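Local atomic coordinates of putative phosphoglycolate phosphatase (PDB entry 2HI0), a protein that probably hydrolyses 2-phosphoglycolate to glycolate and phosphate, as a member of the haloacid dehalogenase (HAD) superfamily. Residues G126-V131 with L178-D183; V54-A59 with N91-V96; F217-K220 with V225-D228. All blocks are in the same frame, centred on the assembly; numbering follows the deposited sequence.

Contact 1. Residues G126-V131 with L178-D183; sequences GVKLAV and LGVPRD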
ATOM      1  N   GLY A 126      11.217  20.500   7.686  1.00 10.34           N
ATOM      2  CA  GLY A 126      11.562  20.775   6.296  1.00 11.23           C
ATOM      3  C   GLY A 126      11.638  19.561   5.395  1.00 12.04           C
ATOM      4  O   GLY A 126      12.199  19.644   4.326  1.00 11.48           O
ATOM      5  N   VAL A 127      11.066  18.443   5.809  1.00  9.86           N
ATOM      6  CA  VAL A 127      11.080  17.206   5.006  1.00 10.73           C
ATOM      7  C   VAL A 127       9.903  17.271   4.054  1.00  9.04           C
ATOM      8  O   VAL A 127       8.764  17.571   4.467  1.00  8.67           O
ATOM      9  CB  VAL A 127      10.969  15.919   5.893  1.00 11.32           C
ATOM     10  CG1 VAL A 127      11.003  14.645   5.033  1.00  9.73           C
ATOM     11  CG2 VAL A 127      12.070  15.905   6.976  1.00 10.95           C
ATOM     12  N   LYS A 128      10.153  17.002   2.768  1.00  9.81           N
ATOM     13  CA  LYS A 128       9.095  16.910   1.773  1.00 10.90           C
ATOM     14  C   LYS A 128       8.377  15.576   1.925  1.00 10.00           C
ATOM     15  O   LYS A 128       9.026  14.564   2.168  1.00 13.03           O
ATOM     16  CB  LYS A 128       9.704  17.021   0.373  1.00  9.31           C
ATOM     17  CG  LYS A 128      10.334  18.342   0.059  1.00 10.59           C
ATOM     18  CD  LYS A 128      10.655  18.486  -1.404  1.00 22.11           C
ATOM     19  CE  LYS A 128      11.154  19.878  -1.735  1.00 25.72           C
ATOM     20  NZ  LYS A 128      10.666  20.238  -3.102  1.00 34.72           N
ATOM     21  N   LEU A 129       7.044  15.562   1.769  1.00  8.37           N
ATOM     22  CA  LEU A 129       6.244  14.384   2.035  1.00  8.18           C
ATOM     23  C   LEU A 129       5.442  14.005   0.797  1.00 10.43           C
ATOM     24  O   LEU A 129       4.904  14.824   0.110  1.00 10.56           O
ATOM     25  CB  LEU A 129       5.290  14.584   3.200  1.00 10.53           C
ATOM     26  CG  LEU A 129       5.828  15.129   4.535  1.00  8.76           C
ATOM     27  CD1 LEU A 129       4.608  15.375   5.497  1.00 13.74           C
ATOM     28  CD2 LEU A 129       6.893  14.172   5.158  1.00 10.45           C
ATOM     29  N   ALA A 130       5.390  12.715   0.519  1.00  9.20           N
ATOM     30  CA  ALA A 130       4.652  12.150  -0.642  1.00 10.40           C
ATOM     31  C   ALA A 130       4.003  10.827  -0.287  1.00  8.82           C
ATOM     32  O   ALA A 130       4.385  10.168   0.680  1.00  8.26           O
ATOM     33  CB  ALA A 130       5.590  11.989  -1.853  1.00  8.14           C
ATOM     34  N   VAL A 131       2.981  10.483  -1.067  1.00  9.73           N
ATOM     35  CA  VAL A 131       2.299   9.187  -1.032  1.00  9.67           C
ATOM     36  C   VAL A 131       2.415   8.564  -2.419  1.00 11.63           C
ATOM     37  O   VAL A 131       2.138   9.211  -3.415  1.00 10.07           O
ATOM     38  CB  VAL A 131       0.814   9.310  -0.696  1.00 10.65           C
ATOM     39  CG1 VAL A 131       0.106   7.880  -0.752  1.00 13.78           C
ATOM     40  CG2 VAL A 131       0.616   9.994   0.613  1.00 14.44           C
ATOM     41  N   LEU A 178       9.445  16.149  -6.675  1.00  8.97           N
ATOM     42  CA  LEU A 178      10.044  16.633  -5.427  1.00  8.29           C
ATOM     43  C   LEU A 178      11.394  17.267  -5.708  1.00 10.03           C
ATOM     44  O   LEU A 178      11.802  18.169  -4.996  1.00 11.79           O
ATOM     45  CB  LEU A 178      10.243  15.537  -4.365  1.00  9.15           C
ATOM     46  CG  LEU A 178       8.945  14.941  -3.828  1.00 10.73           C
ATOM     47  CD1 LEU A 178       9.187  14.001  -2.623  1.00 14.25           C
ATOM     48  CD2 LEU A 178       7.914  15.967  -3.456  1.00 12.54           C
ATOM     49  N   GLY A 179      12.122  16.780  -6.705  1.00  8.46           N
ATOM     50  CA  GLY A 179      13.433  17.345  -7.016  1.00 11.01           C
ATOM     51  C   GLY A 179      14.559  16.988  -6.037  1.00 13.22           C
ATOM     52  O   GLY A 179      15.596  17.654  -6.011  1.00 13.61           O
ATOM     53  N   VAL A 180      14.363  15.914  -5.264  1.00 12.30           N
ATOM     54  CA  VAL A 180      15.325  15.468  -4.249  1.00 14.56           C
ATOM     55  C   VAL A 180      16.112  14.279  -4.788  1.00 10.84           C
ATOM     56  O   VAL A 180      15.533  13.373  -5.406  1.00 13.58           O
ATOM     57  CB  VAL A 180      14.576  15.090  -2.915  1.00 14.41           C
ATOM     58  CG1 VAL A 180      15.540  14.602  -1.889  1.00 14.87           C
ATOM     59  CG2 VAL A 180      13.832  16.285  -2.416  1.00 18.78           C
ATOM     60  N   PRO A 181      17.452  14.276  -4.586  1.00 11.57           N
ATOM     61  CA  PRO A 181      18.236  13.131  -5.010  1.00 15.09           C
ATOM     62  C   PRO A 181      17.772  11.857  -4.301  1.00 14.82           C
ATOM     63  O   PRO A 181      17.357  11.891  -3.123  1.00 11.73           O
ATOM     64  CB  PRO A 181      19.673  13.506  -4.601  1.00 15.51           C
ATOM     65  CG  PRO A 181      19.668  15.003  -4.517  1.00 18.81           C
ATOM     66  CD  PRO A 181      18.287  15.338  -4.002  1.00 12.59           C
ATOM     67  N   ARG A 182      17.812  10.745  -5.016  1.00 15.28           N
ATOM     68  CA  ARG A 182      17.349   9.465  -4.460  1.00 14.15           C
ATOM     69  C   ARG A 182      18.069   9.037  -3.152  1.00 13.78           C
ATOM     70  O   ARG A 182      17.470   8.333  -2.284  1.00 15.78           O
ATOM     71  CB  ARG A 182      17.454   8.368  -5.502  1.00 14.68           C
ATOM     72  CG  ARG A 182      16.502   8.576  -6.653  1.00 13.29           C
ATOM     73  CD  ARG A 182      16.826   7.713  -7.892  1.00 15.23           C
ATOM     74  NE  ARG A 182      15.955   8.112  -9.015  1.00 14.63           N
ATOM     75  CZ  ARG A 182      14.773   7.567  -9.249  1.00 14.54           C
ATOM     76  NH1 ARG A 182      14.309   6.613  -8.448  1.00 15.60           N
ATOM     77  NH2 ARG A 182      14.026   7.993 -10.250  1.00 13.63           N
ATOM     78  N   ASP A 183      19.309   9.468  -2.986  1.00 15.67           N
ATOM     79  CA  ASP A 183      20.062   9.115  -1.776  1.00 17.66           C
ATOM     80  C   ASP A 183      19.604   9.933  -0.543  1.00 16.49           C
ATOM     81  O   ASP A 183      20.025   9.647   0.581  1.00 16.67           O
ATOM     82  CB  ASP A 183      21.576   9.287  -2.031  1.00 20.53           C
ATOM     83  CG  ASP A 183      21.941  10.712  -2.397  1.00 18.66           C
ATOM     84  OD1 ASP A 183      21.726  11.100  -3.570  1.00 38.13           O
ATOM     85  OD2 ASP A 183      22.431  11.450  -1.509  1.00 33.46           O
TER

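Contact 2. Residues V54-A59 with N91-V96; sequences VAVTRA and NRVLEV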
ATOM      1  N   VAL A  54      -4.055  -8.170  -8.588  1.00  9.39           N
ATOM      2  CA  VAL A  54      -3.462  -9.260  -7.783  1.00  9.23           C
ATOM      3  C   VAL A  54      -4.313  -9.581  -6.552  1.00 10.61           C
ATOM      4  O   VAL A  54      -4.440 -10.728  -6.187  1.00 11.25           O
ATOM      5  CB  VAL A  54      -1.976  -8.952  -7.397  1.00 10.75           C
ATOM      6  CG1 VAL A  54      -1.480  -9.946  -6.374  1.00 11.85           C
ATOM      7  CG2 VAL A  54      -1.060  -8.916  -8.662  1.00 10.76           C
ATOM      8  N   ALA A  55      -4.887  -8.560  -5.933  1.00 10.98           N
ATOM      9  CA  ALA A  55      -5.722  -8.745  -4.734  1.00 10.25           C
ATOM     10  C   ALA A  55      -6.935  -9.629  -5.061  1.00 10.49           C
ATOM     11  O   ALA A  55      -7.253 -10.589  -4.317  1.00 11.28           O
ATOM     12  CB  ALA A  55      -6.185  -7.370  -4.158  1.00  9.93           C
ATOM     13  N   VAL A  56      -7.636  -9.331  -6.159  1.00 10.18           N
ATOM     14  CA  VAL A  56      -8.826 -10.141  -6.537  1.00  9.77           C
ATOM     15  C   VAL A  56      -8.391 -11.544  -7.023  1.00 11.72           C
ATOM     16  O   VAL A  56      -9.047 -12.552  -6.714  1.00 11.44           O
ATOM     17  CB  VAL A  56      -9.728  -9.406  -7.510  1.00 12.00           C
ATOM     18  CG1 VAL A  56     -10.845 -10.298  -8.050  1.00 11.60           C
ATOM     19  CG2 VAL A  56     -10.315  -8.190  -6.814  1.00 12.82           C
ATOM     20  N   THR A  57      -7.257 -11.620  -7.690  1.00  9.69           N
ATOM     21  CA  THR A  57      -6.743 -12.933  -8.128  1.00  9.90           C
ATOM     22  C   THR A  57      -6.468 -13.823  -6.889  1.00  9.55           C
ATOM     23  O   THR A  57      -6.830 -14.994  -6.828  1.00 12.88           O
ATOM     24  CB  THR A  57      -5.437 -12.768  -8.962  1.00  9.29           C
ATOM     25  OG1 THR A  57      -5.668 -11.890 -10.070  1.00 11.71           O
ATOM     26  CG2 THR A  57      -4.892 -14.133  -9.485  1.00 11.31           C
ATOM     27  N   ARG A  58      -5.774 -13.250  -5.896  1.00 10.45           N
ATOM     28  CA  ARG A  58      -5.534 -13.903  -4.607  1.00  8.35           C
ATOM     29  C   ARG A  58      -6.837 -14.318  -3.917  1.00  8.87           C
ATOM     30  O   ARG A  58      -6.951 -15.466  -3.397  1.00 10.13           O
ATOM     31  CB  ARG A  58      -4.702 -12.982  -3.741  1.00 10.39           C
ATOM     32  CG  ARG A  58      -3.188 -12.956  -4.059  1.00  8.49           C
ATOM     33  CD  ARG A  58      -2.537 -11.890  -3.156  1.00 10.61           C
ATOM     34  NE  ARG A  58      -1.090 -11.885  -3.290  1.00  9.51           N
ATOM     35  CZ  ARG A  58      -0.314 -10.885  -2.900  1.00  9.55           C
ATOM     36  NH1 ARG A  58      -0.868  -9.757  -2.452  1.00 11.04           N
ATOM     37  NH2 ARG A  58       0.987 -10.989  -3.032  1.00 11.54           N
ATOM     38  N   ALA A  59      -7.802 -13.406  -3.897  1.00 10.16           N
ATOM     39  CA  ALA A  59      -9.077 -13.684  -3.193  1.00 10.97           C
ATOM     40  C   ALA A  59      -9.854 -14.816  -3.857  1.00 10.96           C
ATOM     41  O   ALA A  59     -10.381 -15.683  -3.169  1.00 11.15           O
ATOM     42  CB  ALA A  59      -9.990 -12.414  -3.114  1.00 13.62           C
ATOM     43  N   ASN A  91     -11.592  -9.400 -13.745  1.00 13.61           N
ATOM     44  CA  ASN A  91     -12.055  -8.146 -14.345  1.00 11.95           C
ATOM     45  C   ASN A  91     -13.549  -7.956 -14.061  1.00 15.76           C
ATOM     46  O   ASN A  91     -14.011  -6.836 -13.845  1.00 15.65           O
ATOM     47  CB  ASN A  91     -11.751  -8.074 -15.835  1.00 15.30           C
ATOM     48  CG  ASN A  91     -10.277  -7.990 -16.120  1.00 18.02           C
ATOM     49  OD1 ASN A  91      -9.500  -7.618 -15.254  1.00 19.02           O
ATOM     50  ND2 ASN A  91      -9.884  -8.337 -17.348  1.00 15.76           N
ATOM     51  N   ARG A  92     -14.289  -9.057 -13.997  1.00 13.72           N
ATOM     52  CA  ARG A  92     -15.757  -8.967 -13.760  1.00 15.27           C
ATOM     53  C   ARG A  92     -15.996  -8.543 -12.311  1.00 16.22           C
ATOM     54  O   ARG A  92     -16.856  -7.695 -12.019  1.00 16.31           O
ATOM     55  CB  ARG A  92     -16.455 -10.279 -14.058  1.00 14.40           C
ATOM     56  CG  ARG A  92     -17.942 -10.175 -14.062  1.00 17.66           C
ATOM     57  CD  ARG A  92     -18.569 -11.448 -14.633  1.00 17.28           C
ATOM     58  NE  ARG A  92     -18.594 -12.532 -13.644  1.00 20.52           N
ATOM     59  CZ  ARG A  92     -19.552 -12.724 -12.731  1.00 19.75           C
ATOM     60  NH1 ARG A  92     -20.584 -11.919 -12.630  1.00 19.63           N
ATOM     61  NH2 ARG A  92     -19.469 -13.749 -11.907  1.00 14.33           N
ATOM     62  N   VAL A  93     -15.214  -9.099 -11.384  1.00 13.04           N
ATOM     63  CA  VAL A  93     -15.312  -8.696  -9.971  1.00 12.27           C
ATOM     64  C   VAL A  93     -14.850  -7.226  -9.801  1.00 13.32           C
ATOM     65  O   VAL A  93     -15.475  -6.439  -9.106  1.00 13.51           O
ATOM     66  CB  VAL A  93     -14.507  -9.661  -9.048  1.00 11.37           C
ATOM     67  CG1 VAL A  93     -14.467  -9.142  -7.634  1.00 16.74           C
ATOM     68  CG2 VAL A  93     -15.107 -11.055  -9.070  1.00 13.25           C
ATOM     69  N   LEU A  94     -13.742  -6.867 -10.462  1.00 13.03           N
ATOM     70  CA  LEU A  94     -13.202  -5.490 -10.340  1.00 14.24           C
ATOM     71  C   LEU A  94     -14.176  -4.444 -10.842  1.00 12.02           C
ATOM     72  O   LEU A  94     -14.193  -3.285 -10.380  1.00 11.69           O
ATOM     73  CB  LEU A  94     -11.876  -5.375 -11.072  1.00 12.29           C
ATOM     74  CG  LEU A  94     -10.670  -5.999 -10.363  1.00 11.67           C
ATOM     75  CD1 LEU A  94      -9.440  -5.922 -11.254  1.00 12.89           C
ATOM     76  CD2 LEU A  94     -10.401  -5.252  -9.078  1.00 13.47           C
ATOM     77  N   GLU A  95     -15.009  -4.821 -11.818  1.00 13.31           N
ATOM     78  CA  GLU A  95     -15.997  -3.900 -12.363  1.00 12.59           C
ATOM     79  C   GLU A  95     -16.951  -3.373 -11.261  1.00 13.06           C
ATOM     80  O   GLU A  95     -17.410  -2.221 -11.316  1.00 15.16           O
ATOM     81  CB  GLU A  95     -16.797  -4.625 -13.441  1.00 12.58           C
ATOM     82  CG  GLU A  95     -17.825  -3.743 -14.126  1.00 16.02           C
ATOM     83  CD  GLU A  95     -18.588  -4.448 -15.246  1.00 20.66           C
ATOM     84  OE1 GLU A  95     -18.620  -5.699 -15.284  1.00 22.92           O
ATOM     85  OE2 GLU A  95     -19.185  -3.730 -16.075  1.00 21.48           O
ATOM     86  N   VAL A  96     -17.244  -4.223 -10.290  1.00 13.43           N
ATOM     87  CA  VAL A  96     -18.031  -3.859  -9.117  1.00 11.30           C
ATOM     88  C   VAL A  96     -17.150  -3.269  -8.027  1.00 11.04           C
ATOM     89  O   VAL A  96     -17.454  -2.230  -7.479  1.00 13.03           O
ATOM     90  CB  VAL A  96     -18.801  -5.092  -8.550  1.00 11.75           C
ATOM     91  CG1 VAL A  96     -19.635  -4.710  -7.293  1.00 13.29           C
ATOM     92  CG2 VAL A  96     -19.648  -5.743  -9.697  1.00 11.53           C
TER

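Contact 3. Residues F217-K220 with V225-D228; sequences FLQK and VIVD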
ATOM      1  N   PHE A 217       7.617 -11.941   8.848  1.00 11.78           N
ATOM      2  CA  PHE A 217       7.508 -11.839   7.379  1.00 12.16           C
ATOM      3  C   PHE A 217       8.403 -10.733   6.840  1.00 12.54           C
ATOM      4  O   PHE A 217       9.158 -10.933   5.900  1.00 11.49           O
ATOM      5  CB  PHE A 217       6.064 -11.623   6.984  1.00 13.57           C
ATOM      6  CG  PHE A 217       5.841 -11.558   5.501  1.00 10.93           C
ATOM      7  CD1 PHE A 217       6.115 -10.400   4.811  1.00 11.72           C
ATOM      8  CD2 PHE A 217       5.384 -12.676   4.804  1.00 12.31           C
ATOM      9  CE1 PHE A 217       5.896 -10.334   3.451  1.00 11.00           C
ATOM     10  CE2 PHE A 217       5.172 -12.636   3.437  1.00 13.12           C
ATOM     11  CZ  PHE A 217       5.445 -11.448   2.758  1.00 11.29           C
ATOM     12  N   LEU A 218       8.326  -9.547   7.434  1.00 11.04           N
ATOM     13  CA  LEU A 218       9.129  -8.452   6.942  1.00 11.71           C
ATOM     14  C   LEU A 218      10.615  -8.736   7.015  1.00 11.49           C
ATOM     15  O   LEU A 218      11.382  -8.383   6.122  1.00 13.33           O
ATOM     16  CB  LEU A 218       8.778  -7.158   7.680  1.00 12.91           C
ATOM     17  CG  LEU A 218       7.367  -6.613   7.390  1.00 11.08           C
ATOM     18  CD1 LEU A 218       6.965  -5.539   8.411  1.00 14.10           C
ATOM     19  CD2 LEU A 218       7.274  -6.061   5.989  1.00 14.13           C
ATOM     20  N   GLN A 219      11.040  -9.330   8.118  1.00 12.10           N
ATOM     21  CA  GLN A 219      12.430  -9.729   8.274  1.00 10.81           C
ATOM     22  C   GLN A 219      12.858 -10.740   7.212  1.00 13.91           C
ATOM     23  O   GLN A 219      13.930 -10.611   6.636  1.00 15.97           O
ATOM     24  CB  GLN A 219      12.673 -10.268   9.674  1.00 14.85           C
ATOM     25  CG  GLN A 219      12.540  -9.183  10.722  1.00 12.73           C
ATOM     26  CD  GLN A 219      12.754  -9.685  12.139  1.00 21.92           C
ATOM     27  OE1 GLN A 219      12.157 -10.667  12.552  1.00 32.35           O
ATOM     28  NE2 GLN A 219      13.570  -8.976  12.889  1.00 34.20           N
ATOM     29  N   LYS A 220      12.026 -11.750   6.965  1.00 10.84           N
ATOM     30  CA  LYS A 220      12.283 -12.752   5.940  1.00 14.25           C
ATOM     31  C   LYS A 220      12.451 -12.117   4.567  1.00 15.04           C
ATOM     32  O   LYS A 220      13.226 -12.587   3.745  1.00 18.31           O
ATOM     33  CB  LYS A 220      11.115 -13.745   5.920  1.00 16.94           C
ATOM     34  CG  LYS A 220      11.219 -14.852   4.892  1.00 24.74           C
ATOM     35  CD  LYS A 220      10.094 -15.868   5.071  1.00 29.14           C
ATOM     36  CE  LYS A 220       8.696 -15.220   4.940  1.00 30.65           C
ATOM     37  N   VAL A 225      15.201  -1.785   8.865  1.00 14.59           N
ATOM     38  CA  VAL A 225      14.724  -0.913   9.943  1.00 14.54           C
ATOM     39  C   VAL A 225      13.213  -1.128  10.055  1.00 13.94           C
ATOM     40  O   VAL A 225      12.477  -0.928   9.098  1.00 12.76           O
ATOM     41  CB  VAL A 225      15.012   0.564   9.664  1.00 13.62           C
ATOM     42  CG1 VAL A 225      14.397   1.408  10.758  1.00 19.18           C
ATOM     43  CG2 VAL A 225      16.535   0.806   9.593  1.00 15.93           C
ATOM     44  N   ILE A 226      12.771  -1.598  11.224  1.00 10.27           N
ATOM     45  CA  ILE A 226      11.348  -1.843  11.450  1.00 11.77           C
ATOM     46  C   ILE A 226      10.953  -1.069  12.690  1.00 11.62           C
ATOM     47  O   ILE A 226      11.588  -1.218  13.739  1.00 13.62           O
ATOM     48  CB  ILE A 226      10.976  -3.353  11.599  1.00 12.66           C
ATOM     49  CG1 ILE A 226      11.423  -4.172  10.376  1.00 13.88           C
ATOM     50  CG2 ILE A 226       9.456  -3.527  11.780  1.00 14.46           C
ATOM     51  CD1 ILE A 226      11.300  -5.703  10.590  1.00 11.28           C
ATOM     52  N   VAL A 227       9.934  -0.229  12.581  1.00 10.69           N
ATOM     53  CA  VAL A 227       9.522   0.625  13.697  1.00 12.41           C
ATOM     54  C   VAL A 227       8.108   0.230  14.106  1.00 11.50           C
ATOM     55  O   VAL A 227       7.333  -0.269  13.281  1.00 12.39           O
ATOM     56  CB  VAL A 227       9.627   2.129  13.297  1.00 10.38           C
ATOM     57  CG1 VAL A 227      11.070   2.546  12.959  1.00  9.49           C
ATOM     58  CG2 VAL A 227       8.709   2.461  12.112  1.00 11.16           C
ATOM     59  N   ASP A 228       7.748   0.492  15.363  1.00 12.50           N
ATOM     60  CA  ASP A 228       6.386   0.146  15.823  1.00 15.82           C
ATOM     61  C   ASP A 228       5.564   1.288  16.435  1.00 13.99           C
ATOM     62  O   ASP A 228       4.458   1.070  16.904  1.00 11.11           O
ATOM     63  CB  ASP A 228       6.416  -1.072  16.759  1.00 19.59           C
ATOM     64  CG  ASP A 228       7.161  -0.827  18.030  1.00 22.54           C
ATOM     65  OD1 ASP A 228       7.613   0.310  18.283  1.00 23.21           O
ATOM     66  OD2 ASP A 228       7.285  -1.819  18.789  1.00 36.05           O
TER

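Contact 1. Residues G126-V131 with L178-D183
K128, at the start of a core strand, and L178, the last residue of helix 169-178, bring their CA atoms to 7.3 Å of each other, and the loop 179-181 then leads away toward strand 185-189. K128 and A130 both direct their CB atoms toward residues 178-183, whereas L129 between them faces away and packs on helix 115-124. The link is one hydrogen bond: K128 NZ donates to L178 O at 3.0 Å. It arrives in the carbonyl plane on a lone pair, with a C=O...NZ angle of 138°. The lysine chain runs extended as far as CE, and a bend about the CD-CE bond (chi4 -145°) brings NZ to the oxygen. Its methylene part also packs: K128 CD lies 4.0 Å from V180 CG2, the two side chains passing in opposite directions, and 4.2 Å from L178 CB. Deeper in, L178 CD1 meets A130 CB at 4.2 Å, beside A6 of the neighbouring strand 6-9 and D153. A methionine in place of K128 would probably leave the carbonyl of L178 without its ammonium partner. The contact thus has a polar outer end and an apolar inner one, joining strand and helix in the Rossmann-like HAD core. Because L178 O belongs to the helix's final residue, a positive charge there is likely to interact favourably with the negative end of the helix dipole.

Contact 2. Residues V54-A59 with N91-V96
V56 splits its two methyls between V93 and L94, so one branched residue of helix 52-63 meets two consecutive residues of helix 87-103. The CA atoms of V56 and L94 are 7.4 Å apart, the closest CA pair across the two segments. V56 CG1, placed anti to the backbone N (chi1 172°), comes against the valine opposite, 3.8 Å from V93 CG1 and equally far from V93 CB. These side chains cross obliquely, the V56 methyl resting against the branch point of its partner as well as the methyl. The other branch, V56 CG2, lies 3.7 Å from L94 CD2 and 4.2 Å from L94 CG, and here the two side chains lie alongside, pointing opposite ways. V56 and V93 send their CB atoms across the interface, but the CB of L94 does not head straight for it. Its CG instead stands anti to the carbonyl carbon (chi1 -76°); CD1 continues the chain, and the other branch, CD2, is the one turned to the valine methyl. No hydrogen bond crosses between the segments, and all three residues are buried, so the interface here is purely apolar. Both helices belong to the helical cap that follows the first core strand, as in C1-cap HAD phosphatases. L94 reaches V52 and V53 as well, which lengthens its grip along helix 52-63, and V56 also touches V90 one turn back on helix 87-103. Helix 19-32 closes the groove between the pair: F30 packs on both V93 and A59, and L26 adds a second contact to A59.

Contact 3. Residues F217-K220 with V225-D228
I226 CD1 is the point where strand 226-227 meets helix 215-220, within the beta-alpha-beta crossover that runs from strand 204-208 through this helix to the edge strand of the parallel HAD core sheet. Two neighbouring helix residues receive that methyl: Q219 CG at 3.7 Å and L218 CB at 4.1 Å. Only aliphatic carbon is involved, and no hydrogen bond crosses. The isoleucine reaches outward because CG1 stands anti to its carbonyl carbon (chi1 -57°) and the chain continues extended to CD1. Q219 is extended beyond CG as well, and the two side chains cross at about a right angle.

Further out, the strand is held in the sheet by backbone hydrogen bonds of V225 and V227 to A207, with V227 also bonded to N209, while I226 leans on the side chain of A207. On the helix side, L218 packs against R213 and A223, and F217 stacks on H221, whose ND1 is hydrogen-bonded to F217 O. The meeting itself stays with the methylene of the glutamine: Q219 CD lies 4.5 Å from I226 CD1, farther away than its own CG.

The three contacts occur in series along the chain and none touches another. Contacts 1 and 3 both reach the six-stranded core sheet, one at strand 128-133 and the other at the edge strand 226-227, with centres 23 Å apart and nearest atoms about 13 Å apart. Contact 2, in the helical cap, lies on the other side of the chain's centre from both: its centre is 33 Å from contact 1 and 28 Å from contact 3, although nearest atoms of contacts 2 and 3 are about 7 Å apart. The sodium ion, at a site formed by D10, D12 and D190, is about 9 Å from the side chain of L218 in contact 3; it probably occupies the catalytic metal position of HAD phosphatases.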